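Local coordinates for glucokinase (Leishmania braziliensis MHOM/BR/75/M2904, PDB 6EDI), which probably uses ATP to phosphorylate D-glucose to glucose 6-phosphate, the entry step of glycolysis, at residues 171-174 with 175-179; 184-187 with 188-192; 356-359 with 360-364; 382-385 with 386-389. All blocks are in the same frame, centred on the assembly; numbering follows the deposited sequence.

Interaction 1 of 4, residues 171-174 with 175-179; sequences AGIL and SDYFK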
loop_
_atom_site.group_PDB
_atom_site.type_symbol
_atom_site.label_atom_id
_atom_site.label_comp_id
_atom_site.label_asym_id
_atom_site.label_seq_id
_atom_site.Cartn_x
_atom_site.Cartn_y
_atom_site.Cartn_z
ATOM N N ALA A 171 -9.383 21.268 -4.294
ATOM C CA ALA A 171 -10.338 22.304 -4.628
ATOM C C ALA A 171 -10.673 23.208 -3.441
ATOM O O ALA A 171 -11.295 24.258 -3.622
ATOM C CB ALA A 171 -11.611 21.683 -5.199
ATOM N N GLY A 172 -10.292 22.797 -2.235
ATOM C CA GLY A 172 -10.554 23.585 -1.039
ATOM C C GLY A 172 -11.949 23.332 -0.501
ATOM O O GLY A 172 -12.440 24.069 0.348
ATOM N N ILE A 173 -12.575 22.261 -0.982
ATOM C CA ILE A 173 -13.991 22.013 -0.751
ATOM C C ILE A 173 -14.249 20.738 0.067
ATOM O O ILE A 173 -15.387 20.273 0.198
ATOM C CB ILE A 173 -14.728 22.041 -2.116
ATOM C CG1 ILE A 173 -15.917 22.974 -2.033
ATOM C CG2 ILE A 173 -15.012 20.663 -2.681
ATOM C CD1 ILE A 173 -15.448 24.331 -1.611
ATOM N N LEU A 174 -13.185 20.184 0.642
ATOM C CA LEU A 174 -13.314 18.928 1.398
ATOM C C LEU A 174 -14.358 19.010 2.517
ATOM O O LEU A 174 -15.167 18.101 2.670
ATOM C CB LEU A 174 -11.956 18.478 1.964
ATOM C CG LEU A 174 -11.946 17.088 2.601
ATOM C CD1 LEU A 174 -12.241 16.036 1.552
ATOM C CD2 LEU A 174 -10.603 16.775 3.275
ATOM N N SER A 175 -14.365 20.108 3.270
ATOM C CA SER A 175 -15.252 20.215 4.426
ATOM C C SER A 175 -16.755 20.226 4.056
ATOM O O SER A 175 -17.611 19.932 4.892
ATOM C CB SER A 175 -14.900 21.445 5.268
ATOM O OG SER A 175 -15.088 22.633 4.536
ATOM N N ASP A 176 -17.082 20.573 2.817
ATOM C CA ASP A 176 -18.488 20.528 2.407
ATOM C C ASP A 176 -18.992 19.093 2.226
ATOM O O ASP A 176 -20.191 18.848 2.281
ATOM C CB ASP A 176 -18.712 21.345 1.132
ATOM C CG ASP A 176 -18.417 22.825 1.325
ATOM O OD1 ASP A 176 -19.094 23.470 2.146
ATOM O OD2 ASP A 176 -17.504 23.343 0.654
ATOM N N TYR A 177 -18.074 18.148 2.043
ATOM C CA TYR A 177 -18.444 16.775 1.711
ATOM C C TYR A 177 -18.063 15.771 2.788
ATOM O O TYR A 177 -18.587 14.655 2.828
ATOM C CB TYR A 177 -17.854 16.378 0.349
ATOM C CG TYR A 177 -18.473 17.162 -0.776
ATOM C CD1 TYR A 177 -18.032 18.441 -1.070
ATOM C CD2 TYR A 177 -19.522 16.645 -1.516
ATOM C CE1 TYR A 177 -18.607 19.180 -2.081
ATOM C CE2 TYR A 177 -20.110 17.382 -2.534
ATOM C CZ TYR A 177 -19.649 18.651 -2.807
ATOM O OH TYR A 177 -20.215 19.401 -3.820
ATOM N N PHE A 178 -17.153 16.184 3.664
ATOM C CA PHE A 178 -16.614 15.313 4.691
ATOM C C PHE A 178 -16.585 16.033 6.031
ATOM O O PHE A 178 -16.404 17.252 6.074
ATOM C CB PHE A 178 -15.207 14.851 4.279
ATOM C CG PHE A 178 -15.222 13.861 3.156
ATOM C CD1 PHE A 178 -15.292 14.280 1.836
ATOM C CD2 PHE A 178 -15.225 12.505 3.426
ATOM C CE1 PHE A 178 -15.324 13.364 0.792
ATOM C CE2 PHE A 178 -15.273 11.580 2.392
ATOM C CZ PHE A 178 -15.321 12.004 1.073
ATOM N N LYS A 179 -16.763 15.280 7.112
ATOM C CA LYS A 179 -16.745 15.831 8.470
ATOM C C LYS A 179 -15.721 15.079 9.295
ATOM O O LYS A 179 -15.488 13.889 9.057
ATOM C CB LYS A 179 -18.113 15.672 9.143
ATOM C CG LYS A 179 -19.118 16.730 8.797
ATOM C CD LYS A 179 -19.779 17.256 10.067
ATOM C CE LYS A 179 -20.264 18.698 9.895
ATOM N NZ LYS A 179 -20.254 19.458 11.192
HETATM O O HOH W 1 -12.468 22.313 2.680
#
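Ile-173 meets Asp-176 and Tyr-177 with different branches. Its CG1 lies 3.1 Å from Asp-176 OD2, a tight carbon-to-oxygen approach, while its CG2 reaches Tyr-177 CE1 at 3.9 Å. Both partners have CG anti to their own carbonyl carbon, which turns the carboxylate and the ring back to the start of the turn; the chi1 of Ile-173 itself, -129°, is far from a staggered value, a sign of some strain. Ile-173 O accepts Asp-176 N at 3.1 Å and also lies in the plane of the Tyr-177 ring, beyond its edge at CD1. Leu-174 is placed differently: its CD1 comes obliquely to Phe-178 CD1, 3.5 Å away, and its carbonyl oxygen lies at that ring's edge. Two donors grip this oxygen. Tyr-177 N, at 3.0 Å, stands above the carbonyl plane, whereas Phe-178 N, at 2.9 Å, comes in nearly along the C=O axis. A water accepts a hydrogen bond from Ser-175 N and donates a weak one to Gly-172 O. Leu-168, on helix 157-170, packs against Ile-173, Tyr-177 and Phe-178, and Leu-391 covers Leu-174. The positive phi of Gly-172 ends helix 157-170 in a Schellman motif, after which the short helix 174-177 delivers the chain into strand 178-182, an outer strand of a mixed sheet in this ASKHA-family fold.

Interaction 2 of 4, residues 184-187 with 188-192; sequences GTQW and DALSE
A type I turn from Gly-184 to Trp-187 runs directly into helical turn 187-190, where Leu-190 N bonds to Trp-187 O at 3.0 Å and more weakly to Gln-186 O. Over one face of the indole sits Ser-191 CB, 3.5 Å from the centroid of the five-membered ring and 28° off its normal, which makes a CH-pi contact. It is displaced to the rim, and its 3.1 Å approach to Trp-187 NE1 is tight. The indole CG is anti to the backbone N (chi1 177°), which carries the ring forward along the helical turn until one face lies against Ser-191 CB. NE1 itself donates to Lys-194 O. Asp-188 OD1 lies 3.6 Å from Trp-187 CD1, with carboxylate and ring planes 68° apart, and is salt-bridged to Lys-183. Farther round, Gln-186 CG and Leu-190 CD1 meet at 4.2 Å. Two waters serve the first helical donors: one joins Gly-184 O to Asp-188 N, the other Thr-185 O to Ala-189 N. The whole unit follows edge strand 178-182; its first residues lean on residues 386-389, where strand 389-393 begins, and the indole packs on Leu-344, just before strand 345-348.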
loop_
_atom_site.group_PDB
_atom_site.type_symbol
_atom_site.label_atom_id
_atom_site.label_comp_id
_atom_site.label_asym_id
_atom_site.label_seq_id
_atom_site.Cartn_x
_atom_site.Cartn_y
_atom_site.Cartn_z
ATOM N N GLY A 184 -6.385 13.496 14.742
ATOM C CA GLY A 184 -5.242 12.734 15.215
ATOM C C GLY A 184 -4.170 13.607 15.831
ATOM O O GLY A 184 -4.090 14.802 15.559
ATOM N N THR A 185 -3.322 12.995 16.648
ATOM C CA THR A 185 -2.271 13.719 17.355
ATOM C C THR A 185 -1.227 14.334 16.433
ATOM O O THR A 185 -0.501 15.245 16.830
ATOM C CB THR A 185 -1.524 12.788 18.308
ATOM O OG1 THR A 185 -1.103 11.633 17.582
ATOM C CG2 THR A 185 -2.409 12.351 19.448
ATOM N N GLN A 186 -1.130 13.814 15.216
ATOM C CA GLN A 186 -0.088 14.215 14.282
ATOM C C GLN A 186 -0.568 15.251 13.273
ATOM O O GLN A 186 0.201 15.678 12.403
ATOM C CB GLN A 186 0.418 12.978 13.529
ATOM C CG GLN A 186 1.799 13.135 12.896
ATOM C CD GLN A 186 2.248 11.898 12.130
ATOM O OE1 GLN A 186 1.431 11.128 11.632
ATOM N NE2 GLN A 186 3.558 11.708 12.036
ATOM N N TRP A 187 -1.843 15.635 13.362
ATOM C CA TRP A 187 -2.409 16.564 12.382
ATOM C C TRP A 187 -1.688 17.912 12.368
ATOM O O TRP A 187 -1.199 18.342 11.317
ATOM C CB TRP A 187 -3.931 16.782 12.560
ATOM C CG TRP A 187 -4.393 17.803 11.547
ATOM C CD1 TRP A 187 -4.648 19.136 11.759
ATOM C CD2 TRP A 187 -4.562 17.578 10.147
ATOM N NE1 TRP A 187 -4.981 19.748 10.565
ATOM C CE2 TRP A 187 -4.935 18.810 9.562
ATOM C CE3 TRP A 187 -4.449 16.448 9.327
ATOM C CZ2 TRP A 187 -5.194 18.936 8.191
ATOM C CZ3 TRP A 187 -4.697 16.576 7.967
ATOM C CH2 TRP A 187 -5.068 17.809 7.412
ATOM N N ASP A 188 -1.612 18.565 13.529
ATOM C CA ASP A 188 -1.032 19.909 13.631
ATOM C C ASP A 188 0.410 19.968 13.147
ATOM O O ASP A 188 0.822 20.929 12.508
ATOM C CB ASP A 188 -1.110 20.440 15.073
ATOM C CG ASP A 188 -2.532 20.690 15.537
ATOM O OD1 ASP A 188 -3.423 20.854 14.680
ATOM O OD2 ASP A 188 -2.751 20.723 16.766
ATOM N N ALA A 189 1.175 18.928 13.447
ATOM C CA ALA A 189 2.578 18.913 13.072
ATOM C C ALA A 189 2.750 18.840 11.559
ATOM O O ALA A 189 3.770 19.267 11.021
ATOM C CB ALA A 189 3.291 17.764 13.754
ATOM N N LEU A 190 1.745 18.307 10.868
ATOM C CA LEU A 190 1.856 18.101 9.424
ATOM C C LEU A 190 0.900 18.943 8.594
ATOM O O LEU A 190 0.927 18.855 7.373
ATOM C CB LEU A 190 1.639 16.619 9.075
ATOM C CG LEU A 190 2.923 15.805 8.887
ATOM C CD1 LEU A 190 3.680 15.683 10.189
ATOM C CD2 LEU A 190 2.613 14.439 8.309
ATOM N N SER A 191 0.063 19.750 9.243
ATOM C CA SER A 191 -1.079 20.374 8.563
ATOM C C SER A 191 -0.741 21.659 7.831
ATOM O O SER A 191 -1.569 22.173 7.083
ATOM C CB SER A 191 -2.167 20.721 9.569
ATOM O OG SER A 191 -1.709 21.745 10.435
ATOM N N GLU A 192 0.451 22.189 8.084
ATOM C CA GLU A 192 0.869 23.483 7.534
ATOM C C GLU A 192 -0.088 24.607 7.945
ATOM O O GLU A 192 -0.346 25.541 7.178
ATOM C CB GLU A 192 1.021 23.406 6.011
ATOM C CG GLU A 192 1.907 22.245 5.546
ATOM C CD GLU A 192 2.065 22.186 4.040
ATOM O OE1 GLU A 192 2.896 22.947 3.491
ATOM O OE2 GLU A 192 1.357 21.375 3.402
HETATM O O HOH W 2 -2.681 17.409 15.914
HETATM O O HOH W 3 0.727 17.340 15.762
#

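Interaction 3 of 4, residues 356-359 with 360-364; sequences NSFY and FEKPE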
loop_
_atom_site.group_PDB
_atom_site.type_symbol
_atom_site.label_atom_id
_atom_site.label_comp_id
_atom_site.label_asym_id
_atom_site.label_seq_id
_atom_site.Cartn_x
_atom_site.Cartn_y
_atom_site.Cartn_z
ATOM N N ASN A 356 -26.023 6.556 6.869
ATOM C CA ASN A 356 -26.009 6.234 8.287
ATOM C C ASN A 356 -25.386 7.343 9.133
ATOM O O ASN A 356 -24.849 7.093 10.215
ATOM C CB ASN A 356 -25.256 4.928 8.529
ATOM C CG ASN A 356 -25.945 3.716 7.922
ATOM O OD1 ASN A 356 -27.088 3.776 7.475
ATOM N ND2 ASN A 356 -25.242 2.590 7.932
ATOM N N SER A 357 -25.455 8.570 8.632
ATOM C CA SER A 357 -24.940 9.714 9.368
ATOM C C SER A 357 -25.473 9.774 10.804
ATOM O O SER A 357 -24.731 10.122 11.729
ATOM C CB SER A 357 -25.264 11.005 8.631
ATOM O OG SER A 357 -24.610 12.087 9.258
ATOM N N PHE A 358 -26.748 9.417 10.971
ATOM C CA PHE A 358 -27.391 9.346 12.284
ATOM C C PHE A 358 -26.528 8.632 13.330
ATOM O O PHE A 358 -26.417 9.089 14.472
ATOM C CB PHE A 358 -28.780 8.682 12.177
ATOM C CG PHE A 358 -28.737 7.173 12.085
ATOM C CD1 PHE A 358 -28.604 6.542 10.854
ATOM C CD2 PHE A 358 -28.820 6.392 13.230
ATOM C CE1 PHE A 358 -28.554 5.159 10.769
ATOM C CE2 PHE A 358 -28.767 5.006 13.154
ATOM C CZ PHE A 358 -28.641 4.391 11.925
ATOM N N TYR A 359 -25.904 7.524 12.946
ATOM C CA TYR A 359 -25.072 6.784 13.888
ATOM C C TYR A 359 -23.885 7.631 14.352
ATOM O O TYR A 359 -23.576 7.690 15.545
ATOM C CB TYR A 359 -24.610 5.441 13.296
ATOM C CG TYR A 359 -23.706 4.662 14.235
ATOM C CD1 TYR A 359 -24.241 3.885 15.261
ATOM C CD2 TYR A 359 -22.326 4.712 14.111
ATOM C CE1 TYR A 359 -23.422 3.180 16.142
ATOM C CE2 TYR A 359 -21.493 4.005 14.992
ATOM C CZ TYR A 359 -22.055 3.242 16.004
ATOM O OH TYR A 359 -21.246 2.538 16.888
ATOM N N PHE A 360 -23.234 8.306 13.416
ATOM C CA PHE A 360 -22.020 9.038 13.746
ATOM C C PHE A 360 -22.299 10.413 14.340
ATOM O O PHE A 360 -21.389 11.064 14.862
ATOM C CB PHE A 360 -21.143 9.198 12.516
ATOM C CG PHE A 360 -20.823 7.910 11.809
ATOM C CD1 PHE A 360 -19.752 7.123 12.215
ATOM C CD2 PHE A 360 -21.545 7.525 10.695
ATOM C CE1 PHE A 360 -19.448 5.949 11.544
ATOM C CE2 PHE A 360 -21.249 6.354 10.024
ATOM C CZ PHE A 360 -20.203 5.565 10.449
ATOM N N GLU A 361 -23.547 10.863 14.256
ATOM C CA GLU A 361 -23.905 12.151 14.845
ATOM C C GLU A 361 -23.980 12.099 16.383
ATOM O O GLU A 361 -23.955 13.142 17.043
ATOM C CB GLU A 361 -25.202 12.692 14.235
ATOM C CG GLU A 361 -25.110 13.042 12.740
ATOM C CD GLU A 361 -24.279 14.288 12.468
ATOM O OE1 GLU A 361 -24.090 15.082 13.415
ATOM O OE2 GLU A 361 -23.815 14.482 11.314
ATOM N N LYS A 362 -24.040 10.891 16.945
ATOM C CA LYS A 362 -24.074 10.713 18.400
ATOM C C LYS A 362 -22.668 10.667 18.979
ATOM O O LYS A 362 -21.926 9.719 18.715
ATOM C CB LYS A 362 -24.785 9.411 18.777
ATOM C CG LYS A 362 -26.161 9.206 18.153
ATOM C CD LYS A 362 -26.804 7.925 18.680
ATOM C CE LYS A 362 -28.136 7.614 17.992
ATOM N NZ LYS A 362 -28.149 6.216 17.451
ATOM N N PRO A 363 -22.299 11.677 19.786
ATOM C CA PRO A 363 -20.940 11.703 20.343
ATOM C C PRO A 363 -20.566 10.422 21.083
ATOM O O PRO A 363 -19.409 10.009 21.019
ATOM C CB PRO A 363 -20.988 12.881 21.319
ATOM C CG PRO A 363 -21.996 13.815 20.713
ATOM C CD PRO A 363 -23.032 12.928 20.053
ATOM N N GLU A 364 -21.520 9.793 21.760
ATOM C CA GLU A 364 -21.212 8.568 22.499
ATOM C C GLU A 364 -20.717 7.485 21.546
ATOM O O GLU A 364 -19.754 6.778 21.838
ATOM C CB GLU A 364 -22.438 8.069 23.265
ATOM C CG GLU A 364 -22.154 7.651 24.706
ATOM C CD GLU A 364 -22.140 8.827 25.680
ATOM O OE1 GLU A 364 -22.979 8.833 26.609
ATOM O OE2 GLU A 364 -21.294 9.739 25.524
#
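Ser-357 O is gripped by two backbone donors. Glu-361 N, at 2.9 Å, approaches almost in line with the carbonyl (C=O...N angle 167°), and Phe-360 N, at the same separation, adds a weak, strongly bent bond. Glu-361 CG crowds the same oxygen at 3.1 Å; the chain of this glutamate bends at chi2, which brings its carboxylate back beside the serine, with OE2 3.3 Å from Ser-357 OG. OE2 also faces Arg-392 across a long, weak ion pair. On another side of the turn, Tyr-359 and Phe-360 form a T-shaped, edge-to-face pair, with planes at 87° and centroids 5.4 Å apart. Tyr-359 CD2 stands over the centre of the Phe-360 ring. The different first torsions of these consecutive residues bring the rings together: CG is anti to the backbone N in Tyr-359 but anti to the carbonyl carbon in Phe-360. The backbone bonds, several of them weak, form the short, weakly bonded helix 357-361, which follows helix 351-355, with Asn-356 the first residue beyond it, and precedes helix 363-373, whose N-cap position is Lys-362. Asn-356 O accepts Tyr-359 N and also comes obliquely to Phe-360 CD2, at 3.4 Å. Tyr-327 meets both rings of the T-shaped pair and bonds through its hydroxyl to Asn-356 ND2, while Tyr-359 OH is tied to Asp-324. Lys-362 runs back past Phe-358 O and brings NZ near the plane of the Phe-358 ring at its edge, 4.3 Å from CD2. Ala-311 and Lys-312, on helix 304-313, also touch Phe-358.

Interaction 4 of 4, residues 382-385 with 386-389; sequences FKFL and SRTT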
loop_
_atom_site.group_PDB
_atom_site.type_symbol
_atom_site.label_atom_id
_atom_site.label_comp_id
_atom_site.label_asym_id
_atom_site.label_seq_id
_atom_site.Cartn_x
_atom_site.Cartn_y
_atom_site.Cartn_z
ATOM N N PHE A 382 2.161 1.903 21.799
ATOM C CA PHE A 382 2.948 2.974 21.180
ATOM C C PHE A 382 2.178 4.191 20.653
ATOM O O PHE A 382 2.805 5.129 20.156
ATOM C CB PHE A 382 3.827 2.419 20.045
ATOM C CG PHE A 382 4.600 1.176 20.410
ATOM C CD1 PHE A 382 5.760 1.256 21.180
ATOM C CD2 PHE A 382 4.182 -0.071 19.961
ATOM C CE1 PHE A 382 6.472 0.112 21.514
ATOM C CE2 PHE A 382 4.892 -1.228 20.284
ATOM C CZ PHE A 382 6.042 -1.131 21.067
ATOM N N LYS A 383 0.847 4.190 20.763
ATOM C CA LYS A 383 0.020 5.313 20.276
ATOM C C LYS A 383 0.203 5.617 18.787
ATOM O O LYS A 383 0.184 6.791 18.385
ATOM C CB LYS A 383 0.282 6.602 21.080
ATOM C CG LYS A 383 -0.550 6.804 22.349
ATOM C CD LYS A 383 -0.383 5.681 23.335
ATOM C CE LYS A 383 -1.524 5.650 24.345
ATOM N NZ LYS A 383 -2.190 4.306 24.444
ATOM N N PHE A 384 0.375 4.579 17.969
ATOM C CA PHE A 384 0.556 4.772 16.528
ATOM C C PHE A 384 -0.728 5.213 15.841
ATOM O O PHE A 384 -0.714 6.088 14.971
ATOM C CB PHE A 384 1.015 3.466 15.863
ATOM C CG PHE A 384 2.501 3.217 15.936
ATOM C CD1 PHE A 384 3.393 4.060 15.285
ATOM C CD2 PHE A 384 3.001 2.114 16.613
ATOM C CE1 PHE A 384 4.777 3.815 15.336
ATOM C CE2 PHE A 384 4.368 1.871 16.664
ATOM C CZ PHE A 384 5.251 2.713 16.028
ATOM N N LEU A 385 -1.832 4.578 16.219
ATOM C CA LEU A 385 -3.098 4.738 15.493
ATOM C C LEU A 385 -3.765 6.090 15.779
ATOM O O LEU A 385 -4.431 6.665 14.912
ATOM C CB LEU A 385 -4.041 3.562 15.792
ATOM C CG LEU A 385 -3.630 2.164 15.293
ATOM C CD1 LEU A 385 -2.421 1.576 16.007
ATOM C CD2 LEU A 385 -4.777 1.202 15.426
ATOM N N SER A 386 -3.570 6.608 16.991
ATOM C CA SER A 386 -4.180 7.882 17.383
ATOM C C SER A 386 -3.540 9.082 16.679
ATOM O O SER A 386 -4.005 10.213 16.825
ATOM C CB SER A 386 -4.097 8.061 18.899
ATOM O OG SER A 386 -2.758 7.954 19.334
ATOM N N ARG A 387 -2.483 8.835 15.910
ATOM C CA ARG A 387 -1.863 9.900 15.117
ATOM C C ARG A 387 -2.764 10.334 13.972
ATOM O O ARG A 387 -2.628 11.444 13.451
ATOM C CB ARG A 387 -0.520 9.445 14.550
ATOM C CG ARG A 387 0.497 9.038 15.608
ATOM C CD ARG A 387 1.764 8.541 14.938
ATOM N NE ARG A 387 2.813 8.170 15.892
ATOM C CZ ARG A 387 4.039 7.808 15.538
ATOM N NH1 ARG A 387 4.365 7.786 14.254
ATOM N NH2 ARG A 387 4.939 7.476 16.462
ATOM N N THR A 388 -3.682 9.447 13.590
ATOM C CA THR A 388 -4.477 9.603 12.371
ATOM C C THR A 388 -5.801 10.342 12.579
ATOM O O THR A 388 -6.572 10.023 13.486
ATOM C CB THR A 388 -4.733 8.217 11.713
ATOM O OG1 THR A 388 -3.474 7.616 11.379
ATOM C CG2 THR A 388 -5.581 8.353 10.448
ATOM N N THR A 389 -6.052 11.329 11.723
ATOM C CA THR A 389 -7.302 12.076 11.707
ATOM C C THR A 389 -8.316 11.287 10.887
ATOM O O THR A 389 -8.034 10.933 9.739
ATOM C CB THR A 389 -7.070 13.470 11.081
ATOM O OG1 THR A 389 -6.198 14.227 11.929
ATOM C CG2 THR A 389 -8.376 14.228 10.887
HETATM O O HOH W 4 -6.987 7.984 15.054
#
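The Arg-387 guanidinium has Phe-384 CD1 over the centre of one face, 3.8 Å from CZ. The two planes are 53° apart, so this is no parallel stack, and the ring in turn receives CZ obliquely. Both side chains point the same way and lie alongside each other; the arginine gets there fully extended from CG to NE after leaving its backbone with CG anti to the carbonyl carbon. Its CG also packs against Phe-384 O at 3.3 Å. The same carbonyl accepts Arg-387 N weakly, at 3.4 Å. One residue on, Thr-388 N donates to Leu-385 O at 3.2 Å and a fairly straight 164°, from above the carbonyl plane. Two successive i-to-i+3 bonds, the first of them weak, thus coil the loop between helix 377-382, ended at Lys-383 by a positive phi, and strand 389-393. A water donates to both Leu-385 O and Thr-388 O, bridging the two carbonyls. Glu-379 holds the start of the coil: its OE1 accepts Ser-386 N and, weakly, Leu-385 N, while its backbone O takes Lys-383 NZ. Thr-388 OG1 is bonded to Pro-343 O, and Leu-385 packs on Ala-335 and Thr-338 of helix 317-341.

All four contacts are local and follow one another in series along the chain; none nests in or crosses another. Interaction 1 closes the turn between helix 157-170 and strand 178-182, and interaction 2 the turn just beyond that strand. Much later, interaction 3 joins helix 351-355 to helix 363-373, and interaction 4 turns the chain from helix 377-382 into strand 389-393. Because strands 178-182 and 389-393 pair antiparallel, interactions 2 and 4 meet: Thr-185 N lies 2.9 Å from Ser-386 O, and Gly-184 N 2.9 Å from Thr-389 OG1, probable hydrogen bonds. Interaction 1 stands at the other end of strand 178-182, its centre about 18 Å from that of interaction 2.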